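Local coordinates for probable arabinosyltransferase B (Mycobacterium tuberculosis H37Rv, PDB 7BVF), which polymerises arabinose into the arabinan of mycobacterial arabinogalactan, as a membrane-bound arabinosyltransferase of the emb family, at residues R728-T732 with R1055-R1059; F633-A637 with F672-F676; M916-L921 with L932-K938; Q105-A109 with N807-T811. One frame throughout, in Å; residues are numbered along the deposited sequence.

Contact 1 (R728-T732 with R1055-R1059); sequences RQYPT and RDWAR
Gln729 and Asp1056 meet in a polar contact at the protein surface, where the loop that follows helix 706-727 faces the connection between strands 1046-1053 and 1063-1067. The amide nitrogen NE2 of Gln729 is paired with OD2 of Asp1056, the side chains crossing at about a right angle with amide and carboxylate planes 33° apart; as modelled the hydrogen bond is doubtful, too short and too strongly bent to be taken literally. A glutamine suits this place because its length and its amide let it reach the opposite loop, the bend at chi2 (-91°) contributing. Asp1056 opens a type I beta turn that ends at Arg1059, closed by the bond from Arg1059 N to Asp1056 O at 3.2 Å, so the carboxylate is presented from the hairpin link between two antiparallel strands of a mixed six-stranded sheet. Its OD2 also has a long salt bridge to NE of Arg1059, at 3.8 Å, which probably steadies the negative charge. Beside this polar pair, Thr732 and Pro731 pack on the carbon chain and guanidinium of Arg1055. CG2 of Thr732 lies 4.0 Å from CB of Arg1055, and Pro731, which follows a cis peptide, lays CD over one guanidinium face. Tyr652 touches both Gln729 and Arg1059.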
loop_
_atom_site.group_PDB
_atom_site.type_symbol
_atom_site.label_atom_id
_atom_site.label_comp_id
_atom_site.label_asym_id
_atom_site.label_seq_id
_atom_site.Cartn_x
_atom_site.Cartn_y
_atom_site.Cartn_z
ATOM N N ARG A 728 -19.546 2.851 -31.562
ATOM C CA ARG A 728 -18.773 4.077 -31.589
ATOM C C ARG A 728 -17.299 3.729 -31.719
ATOM O O ARG A 728 -16.850 2.676 -31.267
ATOM C CB ARG A 728 -19.042 4.915 -30.342
ATOM C CG ARG A 728 -18.337 4.470 -29.083
ATOM C CD ARG A 728 -18.926 5.190 -27.881
ATOM N NE ARG A 728 -17.999 5.272 -26.759
ATOM C CZ ARG A 728 -18.119 6.135 -25.756
ATOM N NH1 ARG A 728 -19.128 6.990 -25.735
ATOM N NH2 ARG A 728 -17.230 6.146 -24.774
ATOM N N GLN A 729 -16.539 4.594 -32.338
ATOM C CA GLN A 729 -15.121 4.196 -32.419
ATOM C C GLN A 729 -14.907 3.203 -33.534
ATOM O O GLN A 729 -14.221 2.293 -33.334
ATOM C CB GLN A 729 -14.770 3.536 -31.105
ATOM C CG GLN A 729 -13.521 4.104 -30.479
ATOM C CD GLN A 729 -12.370 3.306 -30.972
ATOM O OE1 GLN A 729 -12.558 2.210 -31.417
ATOM N NE2 GLN A 729 -11.187 3.855 -30.867
ATOM N N TYR A 730 -15.516 3.467 -34.665
ATOM C CA TYR A 730 -15.454 2.677 -35.902
ATOM C C TYR A 730 -15.539 3.713 -37.007
ATOM O O TYR A 730 -16.526 4.379 -36.906
ATOM C CB TYR A 730 -16.746 1.887 -36.073
ATOM C CG TYR A 730 -16.975 1.443 -37.483
ATOM C CD1 TYR A 730 -16.681 0.178 -37.881
ATOM C CD2 TYR A 730 -17.504 2.281 -38.419
ATOM C CE1 TYR A 730 -16.840 -0.211 -39.185
ATOM C CE2 TYR A 730 -17.656 1.920 -39.732
ATOM C CZ TYR A 730 -17.306 0.669 -40.109
ATOM O OH TYR A 730 -17.467 0.337 -41.386
ATOM N N PRO A 731 -14.671 3.852 -38.044
ATOM C CA PRO A 731 -13.989 2.798 -38.729
ATOM C C PRO A 731 -12.590 2.630 -38.190
ATOM O O PRO A 731 -11.936 1.922 -38.749
ATOM C CB PRO A 731 -13.709 3.327 -40.108
ATOM C CG PRO A 731 -14.498 4.537 -40.157
ATOM C CD PRO A 731 -14.401 5.051 -38.757
ATOM N N THR A 732 -12.295 3.120 -36.999
ATOM C CA THR A 732 -10.945 3.057 -36.394
ATOM C C THR A 732 -10.737 1.731 -35.665
ATOM O O THR A 732 -11.516 0.886 -35.778
ATOM C CB THR A 732 -10.511 4.411 -35.814
ATOM O OG1 THR A 732 -9.361 4.281 -34.999
ATOM C CG2 THR A 732 -11.546 5.146 -35.002
ATOM N N ARG A 1055 -8.149 8.277 -36.155
ATOM C CA ARG A 1055 -9.227 9.210 -35.854
ATOM C C ARG A 1055 -9.443 9.461 -34.371
ATOM O O ARG A 1055 -10.372 10.194 -34.025
ATOM C CB ARG A 1055 -10.546 8.732 -36.471
ATOM C CG ARG A 1055 -10.661 8.975 -37.959
ATOM C CD ARG A 1055 -11.743 8.114 -38.571
ATOM N NE ARG A 1055 -11.505 7.867 -39.988
ATOM C CZ ARG A 1055 -10.787 6.853 -40.457
ATOM N NH1 ARG A 1055 -10.230 5.990 -39.620
ATOM N NH2 ARG A 1055 -10.622 6.700 -41.763
ATOM N N ASP A 1056 -8.635 8.881 -33.486
ATOM C CA ASP A 1056 -8.700 9.173 -32.055
ATOM C C ASP A 1056 -7.572 10.140 -31.720
ATOM O O ASP A 1056 -6.541 9.769 -31.162
ATOM C CB ASP A 1056 -8.608 7.894 -31.235
ATOM C CG ASP A 1056 -9.851 7.049 -31.335
ATOM O OD1 ASP A 1056 -10.939 7.618 -31.547
ATOM O OD2 ASP A 1056 -9.746 5.812 -31.192
ATOM N N TRP A 1057 -7.781 11.409 -32.065
ATOM C CA TRP A 1057 -6.728 12.401 -31.895
ATOM C C TRP A 1057 -6.401 12.664 -30.432
ATOM O O TRP A 1057 -5.320 13.181 -30.140
ATOM C CB TRP A 1057 -7.120 13.710 -32.578
ATOM C CG TRP A 1057 -7.520 13.574 -34.020
ATOM C CD1 TRP A 1057 -8.676 14.015 -34.587
ATOM C CD2 TRP A 1057 -6.761 12.978 -35.081
ATOM N NE1 TRP A 1057 -8.692 13.724 -35.926
ATOM C CE2 TRP A 1057 -7.526 13.088 -36.255
ATOM C CE3 TRP A 1057 -5.513 12.356 -35.150
ATOM C CZ2 TRP A 1057 -7.085 12.602 -37.479
ATOM C CZ3 TRP A 1057 -5.077 11.882 -36.368
ATOM C CH2 TRP A 1057 -5.861 12.003 -37.514
ATOM N N ALA A 1058 -7.290 12.318 -29.504
ATOM C CA ALA A 1058 -7.071 12.576 -28.087
ATOM C C ALA A 1058 -6.762 11.308 -27.302
ATOM O O ALA A 1058 -6.890 11.300 -26.075
ATOM C CB ALA A 1058 -8.280 13.285 -27.482
ATOM N N ARG A 1059 -6.353 10.239 -27.978
ATOM C CA ARG A 1059 -6.049 8.971 -27.334
ATOM C C ARG A 1059 -4.570 8.649 -27.491
ATOM O O ARG A 1059 -3.982 8.889 -28.549
ATOM C CB ARG A 1059 -6.891 7.838 -27.916
ATOM C CG ARG A 1059 -6.912 6.588 -27.064
ATOM C CD ARG A 1059 -7.822 5.533 -27.654
ATOM N NE ARG A 1059 -9.235 5.809 -27.419
ATOM C CZ ARG A 1059 -9.866 5.543 -26.281
ATOM N NH1 ARG A 1059 -9.208 5.001 -25.269
ATOM N NH2 ARG A 1059 -11.154 5.822 -26.154
#

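Contact 2 (F633-A637 with F672-F676); sequences FFLLA and FFALF
Phe633 and Phe676 press their CB atoms together, 3.7 Å apart, and Ala637 and Phe672 do the same one turn along, where the two CB atoms are also 3.7 Å apart. These paired bumps lie on antiparallel helices whose axes approach to 8.1 Å at 164° between their directions. Ala637 suits such a spacing because its lone methyl leaves room for the CB of Phe672 and the backbone N of Phe673. The large rings are turned out to the flanks. On one flank, CB of Leu675 sits almost exactly over the centre of the Phe633 ring, a CH-pi contact of 4.2 Å to the centroid, and CB of Leu636 lies over a face of Phe672, toward the rim. On the other, Phe634 and Phe676 point the same way side by side, each with CG anti to its backbone N. The edge of Phe634 meets the face of Phe676 with planes at 62°, and its CB covers that same ring; beyond, CE1 of Phe634 reaches the edge of Phe673. A bound cardiolipin lies about 4 Å from the side chain of Phe676. Within this predicted transmembrane bundle, Leu636 packs on helix 706-727, Leu635 on helix 537-559, and Phe673 against an aromatic side chain of another protein chain.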
loop_
_atom_site.group_PDB
_atom_site.type_symbol
_atom_site.label_atom_id
_atom_site.label_comp_id
_atom_site.label_asym_id
_atom_site.label_seq_id
_atom_site.Cartn_x
_atom_site.Cartn_y
_atom_site.Cartn_z
ATOM N N PHE A 633 -27.559 -8.151 -2.660
ATOM C CA PHE A 633 -27.548 -6.726 -2.986
ATOM C C PHE A 633 -26.295 -6.041 -2.452
ATOM O O PHE A 633 -25.726 -5.167 -3.115
ATOM C CB PHE A 633 -28.799 -6.051 -2.438
ATOM C CG PHE A 633 -30.012 -6.243 -3.293
ATOM C CD1 PHE A 633 -29.906 -6.261 -4.669
ATOM C CD2 PHE A 633 -31.258 -6.405 -2.722
ATOM C CE1 PHE A 633 -31.018 -6.438 -5.457
ATOM C CE2 PHE A 633 -32.372 -6.581 -3.504
ATOM C CZ PHE A 633 -32.252 -6.597 -4.873
ATOM N N PHE A 634 -25.852 -6.421 -1.253
ATOM C CA PHE A 634 -24.610 -5.874 -0.713
ATOM C C PHE A 634 -23.417 -6.255 -1.580
ATOM O O PHE A 634 -22.532 -5.428 -1.835
ATOM C CB PHE A 634 -24.409 -6.366 0.719
ATOM C CG PHE A 634 -23.178 -5.828 1.384
ATOM C CD1 PHE A 634 -23.201 -4.605 2.026
ATOM C CD2 PHE A 634 -22.003 -6.552 1.383
ATOM C CE1 PHE A 634 -22.074 -4.113 2.642
ATOM C CE2 PHE A 634 -20.873 -6.063 1.997
ATOM C CZ PHE A 634 -20.909 -4.842 2.627
ATOM N N LEU A 635 -23.372 -7.507 -2.034
ATOM C CA LEU A 635 -22.292 -7.942 -2.912
ATOM C C LEU A 635 -22.286 -7.152 -4.213
ATOM O O LEU A 635 -21.222 -6.773 -4.712
ATOM C CB LEU A 635 -22.425 -9.441 -3.178
ATOM C CG LEU A 635 -21.544 -10.134 -4.210
ATOM C CD1 LEU A 635 -21.141 -11.484 -3.669
ATOM C CD2 LEU A 635 -22.271 -10.303 -5.532
ATOM N N LEU A 636 -23.465 -6.886 -4.775
ATOM C CA LEU A 636 -23.534 -6.083 -5.994
ATOM C C LEU A 636 -23.047 -4.660 -5.750
ATOM O O LEU A 636 -22.305 -4.098 -6.566
ATOM C CB LEU A 636 -24.961 -6.061 -6.531
ATOM C CG LEU A 636 -25.361 -7.154 -7.510
ATOM C CD1 LEU A 636 -26.786 -6.936 -7.962
ATOM C CD2 LEU A 636 -24.426 -7.149 -8.690
ATOM N N ALA A 637 -23.469 -4.054 -4.638
ATOM C CA ALA A 637 -23.018 -2.705 -4.313
ATOM C C ALA A 637 -21.511 -2.646 -4.137
ATOM O O ALA A 637 -20.886 -1.639 -4.477
ATOM C CB ALA A 637 -23.710 -2.209 -3.048
ATOM N N PHE A 672 -27.491 0.356 -5.411
ATOM C CA PHE A 672 -27.529 -1.001 -4.881
ATOM C C PHE A 672 -27.459 -1.013 -3.360
ATOM O O PHE A 672 -28.021 -1.908 -2.726
ATOM C CB PHE A 672 -26.404 -1.834 -5.483
ATOM C CG PHE A 672 -26.642 -2.220 -6.911
ATOM C CD1 PHE A 672 -27.772 -2.927 -7.269
ATOM C CD2 PHE A 672 -25.740 -1.872 -7.897
ATOM C CE1 PHE A 672 -27.997 -3.278 -8.580
ATOM C CE2 PHE A 672 -25.962 -2.225 -9.208
ATOM C CZ PHE A 672 -27.092 -2.927 -9.549
ATOM N N PHE A 673 -26.820 -0.013 -2.753
ATOM C CA PHE A 673 -26.810 0.072 -1.298
ATOM C C PHE A 673 -28.175 0.476 -0.758
ATOM O O PHE A 673 -28.591 0.003 0.303
ATOM C CB PHE A 673 -25.738 1.055 -0.837
ATOM C CG PHE A 673 -25.282 0.829 0.568
ATOM C CD1 PHE A 673 -24.469 -0.243 0.879
ATOM C CD2 PHE A 673 -25.673 1.681 1.580
ATOM C CE1 PHE A 673 -24.052 -0.455 2.172
ATOM C CE2 PHE A 673 -25.256 1.472 2.874
ATOM C CZ PHE A 673 -24.445 0.404 3.170
ATOM N N ALA A 674 -28.891 1.343 -1.474
ATOM C CA ALA A 674 -30.264 1.647 -1.084
ATOM C C ALA A 674 -31.146 0.407 -1.167
ATOM O O ALA A 674 -31.959 0.146 -0.269
ATOM C CB ALA A 674 -30.822 2.764 -1.963
ATOM N N LEU A 675 -30.997 -0.375 -2.239
ATOM C CA LEU A 675 -31.759 -1.616 -2.355
ATOM C C LEU A 675 -31.412 -2.590 -1.234
ATOM O O LEU A 675 -32.300 -3.244 -0.670
ATOM C CB LEU A 675 -31.509 -2.261 -3.717
ATOM C CG LEU A 675 -32.057 -1.533 -4.942
ATOM C CD1 LEU A 675 -31.650 -2.253 -6.210
ATOM C CD2 LEU A 675 -33.562 -1.421 -4.858
ATOM N N PHE A 676 -30.124 -2.705 -0.901
ATOM C CA PHE A 676 -29.712 -3.563 0.204
ATOM C C PHE A 676 -30.311 -3.093 1.519
ATOM O O PHE A 676 -30.729 -3.911 2.342
ATOM C CB PHE A 676 -28.190 -3.599 0.304
ATOM C CG PHE A 676 -27.680 -3.830 1.698
ATOM C CD1 PHE A 676 -27.721 -5.090 2.267
ATOM C CD2 PHE A 676 -27.148 -2.792 2.436
ATOM C CE1 PHE A 676 -27.248 -5.304 3.545
ATOM C CE2 PHE A 676 -26.677 -3.003 3.715
ATOM C CZ PHE A 676 -26.729 -4.260 4.268
#

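Contact 3 (M916-L921 with L932-K938); sequences MVPDDL and LRFARAK
Pro918 fits against Phe934 at the tight centre of this contact, with CB of Pro918 3.6 Å from CE2 of Phe934 and the two side chains pointing the same way. A flat ring and a compact proline ring suit a buried place like this. The carbonyl O of Met916 lies at the edge of the same phenyl ring, and CB of Pro918 also meets CB of Leu932 at 4.0 Å. The flexible thioether of Met916, buried too, bends at chi3 and tucks CE between Ala935 O and CB of Lys938, 3.9 Å from the latter. Next along, CD2 of Leu932 reaches the CB of Asp920. Arg933 lies across the backbone of Asp919, its CG, held between the backbone N and the carbonyl carbon (chi1 46°), alongside Asp919 O. The bend at chi3 then carries the guanidinium to Leu921, whose CG covers one of its faces, while NH1 makes a weak hydrogen bond to Trp1057 O. The backbones share a single hydrogen bond, from Asp919 N to Arg933 O at 3.3 Å. The open side belongs to the exposed Val917, which turns its side chain away, and Lys938. Phe934 pairs with Val875 of strand 874-881, and 932-935 is the outermost strand on that side within the chain; residues 916-921 run past it antiparallel as an irregular flank, in the EmbC C-terminal domain, whose family is grouped with the galactose-binding-like domains.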
loop_
_atom_site.group_PDB
_atom_site.type_symbol
_atom_site.label_atom_id
_atom_site.label_comp_id
_atom_site.label_asym_id
_atom_site.label_seq_id
_atom_site.Cartn_x
_atom_site.Cartn_y
_atom_site.Cartn_z
ATOM N N MET A 916 -10.169 27.163 -31.054
ATOM C CA MET A 916 -10.150 25.719 -30.902
ATOM C C MET A 916 -9.331 25.359 -29.674
ATOM O O MET A 916 -8.268 25.927 -29.437
ATOM C CB MET A 916 -9.554 25.026 -32.133
ATOM C CG MET A 916 -10.152 25.449 -33.464
ATOM S SD MET A 916 -9.623 24.391 -34.819
ATOM C CE MET A 916 -10.186 22.798 -34.232
ATOM N N VAL A 917 -9.819 24.400 -28.904
ATOM C CA VAL A 917 -9.143 23.930 -27.697
ATOM C C VAL A 917 -8.357 22.677 -28.057
ATOM O O VAL A 917 -8.917 21.768 -28.681
ATOM C CB VAL A 917 -10.141 23.646 -26.559
ATOM C CG1 VAL A 917 -9.416 23.192 -25.310
ATOM C CG2 VAL A 917 -10.954 24.888 -26.271
ATOM N N PRO A 918 -7.077 22.594 -27.708
ATOM C CA PRO A 918 -6.245 21.484 -28.181
ATOM C C PRO A 918 -6.653 20.150 -27.576
ATOM O O PRO A 918 -7.464 20.060 -26.654
ATOM C CB PRO A 918 -4.840 21.889 -27.730
ATOM C CG PRO A 918 -5.062 22.830 -26.610
ATOM C CD PRO A 918 -6.285 23.591 -26.975
ATOM N N ASP A 919 -6.062 19.093 -28.128
ATOM C CA ASP A 919 -6.189 17.729 -27.622
ATOM C C ASP A 919 -4.795 17.270 -27.215
ATOM O O ASP A 919 -4.069 16.684 -28.016
ATOM C CB ASP A 919 -6.776 16.787 -28.671
ATOM C CG ASP A 919 -8.224 17.073 -28.980
ATOM O OD1 ASP A 919 -8.993 17.343 -28.037
ATOM O OD2 ASP A 919 -8.598 17.018 -30.169
ATOM N N ASP A 920 -4.416 17.535 -25.974
ATOM C CA ASP A 920 -3.140 17.055 -25.473
ATOM C C ASP A 920 -3.333 15.799 -24.638
ATOM O O ASP A 920 -4.372 15.602 -24.007
ATOM C CB ASP A 920 -2.407 18.122 -24.656
ATOM C CG ASP A 920 -3.242 18.703 -23.536
ATOM O OD1 ASP A 920 -2.827 19.741 -22.985
ATOM O OD2 ASP A 920 -4.305 18.145 -23.206
ATOM N N LEU A 921 -2.315 14.944 -24.648
ATOM C CA LEU A 921 -2.349 13.695 -23.905
ATOM C C LEU A 921 -1.604 13.772 -22.586
ATOM O O LEU A 921 -2.010 13.122 -21.619
ATOM C CB LEU A 921 -1.750 12.566 -24.746
ATOM C CG LEU A 921 -2.097 12.567 -26.231
ATOM C CD1 LEU A 921 -1.449 11.387 -26.909
ATOM C CD2 LEU A 921 -3.593 12.547 -26.442
ATOM N N LEU A 932 0.670 19.382 -29.137
ATOM C CA LEU A 932 -0.771 19.618 -29.209
ATOM C C LEU A 932 -1.273 19.453 -30.641
ATOM O O LEU A 932 -0.551 19.725 -31.602
ATOM C CB LEU A 932 -1.086 21.037 -28.751
ATOM C CG LEU A 932 -0.510 21.553 -27.435
ATOM C CD1 LEU A 932 -0.859 23.017 -27.271
ATOM C CD2 LEU A 932 -0.996 20.759 -26.271
ATOM N N ARG A 933 -2.541 19.063 -30.785
ATOM C CA ARG A 933 -3.103 18.766 -32.099
ATOM C C ARG A 933 -4.518 19.306 -32.239
ATOM O O ARG A 933 -5.343 19.151 -31.338
ATOM C CB ARG A 933 -3.111 17.261 -32.367
ATOM C CG ARG A 933 -3.614 16.437 -31.216
ATOM C CD ARG A 933 -3.153 15.010 -31.338
ATOM N NE ARG A 933 -1.900 14.768 -30.642
ATOM C CZ ARG A 933 -1.446 13.559 -30.341
ATOM N NH1 ARG A 933 -2.147 12.488 -30.675
ATOM N NH2 ARG A 933 -0.294 13.416 -29.708
ATOM N N PHE A 934 -4.794 19.925 -33.388
ATOM C CA PHE A 934 -6.089 20.522 -33.699
ATOM C C PHE A 934 -6.634 19.884 -34.968
ATOM O O PHE A 934 -6.006 19.975 -36.027
ATOM C CB PHE A 934 -5.976 22.037 -33.887
ATOM C CG PHE A 934 -5.312 22.748 -32.749
ATOM C CD1 PHE A 934 -3.942 22.897 -32.713
ATOM C CD2 PHE A 934 -6.058 23.282 -31.722
ATOM C CE1 PHE A 934 -3.334 23.545 -31.670
ATOM C CE2 PHE A 934 -5.452 23.933 -30.681
ATOM C CZ PHE A 934 -4.090 24.064 -30.655
ATOM N N ALA A 935 -7.805 19.262 -34.869
ATOM C CA ALA A 935 -8.392 18.570 -36.009
ATOM C C ALA A 935 -8.838 19.559 -37.077
ATOM O O ALA A 935 -9.540 20.529 -36.785
ATOM C CB ALA A 935 -9.575 17.722 -35.555
ATOM N N ARG A 936 -8.436 19.304 -38.323
ATOM C CA ARG A 936 -8.794 20.196 -39.420
ATOM C C ARG A 936 -10.270 20.097 -39.777
ATOM O O ARG A 936 -10.853 21.065 -40.274
ATOM C CB ARG A 936 -7.931 19.882 -40.640
ATOM C CG ARG A 936 -8.245 20.699 -41.871
ATOM C CD ARG A 936 -7.630 22.073 -41.787
ATOM N NE ARG A 936 -7.833 22.840 -43.010
ATOM C CZ ARG A 936 -7.012 22.810 -44.051
ATOM N NH1 ARG A 936 -5.930 22.047 -44.020
ATOM N NH2 ARG A 936 -7.271 23.542 -45.123
ATOM N N ALA A 937 -10.895 18.948 -39.525
ATOM C CA ALA A 937 -12.284 18.738 -39.915
ATOM C C ALA A 937 -13.272 19.511 -39.057
ATOM O O ALA A 937 -14.470 19.475 -39.354
ATOM C CB ALA A 937 -12.619 17.248 -39.866
ATOM N N LYS A 938 -12.819 20.200 -38.012
ATOM C CA LYS A 938 -13.723 20.977 -37.173
ATOM C C LYS A 938 -13.874 22.410 -37.660
ATOM O O LYS A 938 -14.983 22.953 -37.640
ATOM C CB LYS A 938 -13.238 20.967 -35.724
ATOM C CG LYS A 938 -13.578 19.696 -34.974
ATOM C CD LYS A 938 -13.495 19.911 -33.474
ATOM C CE LYS A 938 -13.999 18.703 -32.707
ATOM N NZ LYS A 938 -14.017 18.951 -31.240
#

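Contact 4 (Q105-A109 with N807-T811); sequences QGKDA and NQPGT
Lys107 reaches across to the loop 807-811 and gives its ammonium group two acceptors: the carbonyl O of Gln808, at 2.6 Å from NZ, and the hydroxyl OG1 of Thr811, at 3.3 Å from NZ. The first is approached from 21° out of the carbonyl plane. A long lysine suits the wide gap; even the nearest CA atoms of the two segments, those of Lys107 and Asn807, are 9.2 Å apart. CG lies anti to the backbone N (chi1 -169°) and every later torsion is also near 180°, which makes the lysine a straight rod; it crosses the Thr811 side chain at about a right angle. Beside it, Asp108 and Asn807 come from opposite directions with carboxylate and amide nearly coplanar, 10° apart, and ND2 of Asn807 gives a weak hydrogen bond to OD2 of Asp108 at 3.4 Å. This polar bridge joins a loop of the concanavalin-like N-terminal region to one of the C-terminal region, at the protein surface. In the second shell, Gly810 takes up positive phi, a conformation that glycine adopts readily, in the bend that brings Gln808 O and Thr811 OG1 together round the ammonium. Asp1041 adds a long, weak ion pair to Lys107, while Gln112 and Lys1021 make weak hydrogen bonds to the carbonyls of Asp108 and Gly810.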
loop_
_atom_site.group_PDB
_atom_site.type_symbol
_atom_site.label_atom_id
_atom_site.label_comp_id
_atom_site.label_asym_id
_atom_site.label_seq_id
_atom_site.Cartn_x
_atom_site.Cartn_y
_atom_site.Cartn_z
ATOM N N GLN A 105 31.233 5.537 -25.810
ATOM C CA GLN A 105 30.215 6.538 -25.531
ATOM C C GLN A 105 28.854 5.927 -25.215
ATOM O O GLN A 105 27.831 6.597 -25.380
ATOM C CB GLN A 105 30.102 7.509 -26.708
ATOM C CG GLN A 105 29.693 6.860 -28.018
ATOM C CD GLN A 105 30.880 6.374 -28.824
ATOM O OE1 GLN A 105 31.987 6.253 -28.304
ATOM N NE2 GLN A 105 30.654 6.088 -30.099
ATOM N N GLY A 106 28.820 4.679 -24.753
ATOM C CA GLY A 106 27.573 4.047 -24.369
ATOM C C GLY A 106 26.933 4.710 -23.169
ATOM O O GLY A 106 27.461 5.698 -22.655
ATOM N N LYS A 107 25.801 4.183 -22.702
ATOM C CA LYS A 107 25.113 4.812 -21.578
ATOM C C LYS A 107 25.917 4.657 -20.296
ATOM O O LYS A 107 26.361 5.646 -19.700
ATOM C CB LYS A 107 23.717 4.218 -21.413
ATOM C CG LYS A 107 22.838 4.993 -20.456
ATOM C CD LYS A 107 21.430 4.445 -20.460
ATOM C CE LYS A 107 20.579 5.097 -19.393
ATOM N NZ LYS A 107 19.253 4.433 -19.284
ATOM N N ASP A 108 26.119 3.421 -19.854
ATOM C CA ASP A 108 27.060 3.106 -18.783
ATOM C C ASP A 108 28.083 2.160 -19.388
ATOM O O ASP A 108 27.973 0.940 -19.270
ATOM C CB ASP A 108 26.365 2.498 -17.587
ATOM C CG ASP A 108 25.433 3.472 -16.901
ATOM O OD1 ASP A 108 25.693 4.690 -16.974
ATOM O OD2 ASP A 108 24.443 3.019 -16.289
ATOM N N ALA A 109 29.086 2.731 -20.044
ATOM C CA ALA A 109 30.097 1.915 -20.692
ATOM C C ALA A 109 31.270 1.639 -19.769
ATOM O O ALA A 109 31.816 0.534 -19.784
ATOM C CB ALA A 109 30.588 2.590 -21.971
ATOM N N ASN A 807 19.762 6.817 -13.024
ATOM C CA ASN A 807 19.617 6.314 -14.383
ATOM C C ASN A 807 18.439 5.355 -14.469
ATOM O O ASN A 807 18.423 4.315 -13.804
ATOM C CB ASN A 807 20.903 5.622 -14.827
ATOM C CG ASN A 807 21.803 6.533 -15.631
ATOM O OD1 ASN A 807 21.635 7.750 -15.626
ATOM N ND2 ASN A 807 22.767 5.947 -16.330
ATOM N N GLN A 808 17.453 5.709 -15.286
ATOM C CA GLN A 808 16.275 4.891 -15.503
ATOM C C GLN A 808 16.455 4.013 -16.736
ATOM O O GLN A 808 17.170 4.384 -17.671
ATOM C CB GLN A 808 15.035 5.770 -15.679
ATOM C CG GLN A 808 14.755 6.669 -14.495
ATOM C CD GLN A 808 14.288 5.900 -13.281
ATOM O OE1 GLN A 808 13.118 5.543 -13.172
ATOM N NE2 GLN A 808 15.204 5.637 -12.360
ATOM N N PRO A 809 15.830 2.839 -16.764
ATOM C CA PRO A 809 16.021 1.931 -17.898
ATOM C C PRO A 809 15.093 2.251 -19.057
ATOM O O PRO A 809 13.938 2.639 -18.871
ATOM C CB PRO A 809 15.694 0.561 -17.300
ATOM C CG PRO A 809 14.701 0.864 -16.240
ATOM C CD PRO A 809 15.065 2.206 -15.675
ATOM N N GLY A 810 15.612 2.070 -20.267
ATOM C CA GLY A 810 14.835 2.299 -21.464
ATOM C C GLY A 810 14.389 3.734 -21.614
ATOM O O GLY A 810 13.191 4.014 -21.701
ATOM N N THR A 811 15.347 4.655 -21.643
ATOM C CA THR A 811 15.079 6.074 -21.789
ATOM C C THR A 811 15.739 6.591 -23.058
ATOM O O THR A 811 16.638 5.959 -23.616
ATOM C CB THR A 811 15.586 6.862 -20.579
ATOM O OG1 THR A 811 16.961 6.540 -20.344
ATOM C CG2 THR A 811 14.778 6.516 -19.348
#

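From the N terminus, the chain first meets residues 105-109 of contact 4, whose partner comes almost 700 residues later, at 807-811; this loop encloses all the predicted transmembrane helices but the first, and its closure ties the concanavalin-like region to the C-terminal region. Contact 2 is nested within it, joining consecutive transmembrane helices. Contact 1 opens at 728-732 before contact 4 has closed and closes only at 1055-1059, so the two cross; it ties the loop after helix 706-727 to a strand link of the six-stranded sheet. Contact 3, a short closure, is nested inside contact 1, and the pair touch where Trp1057 and Ala1058 meet Arg933 and Leu921. Contact 2 lies about 53 Å, centre to centre, from contact 4.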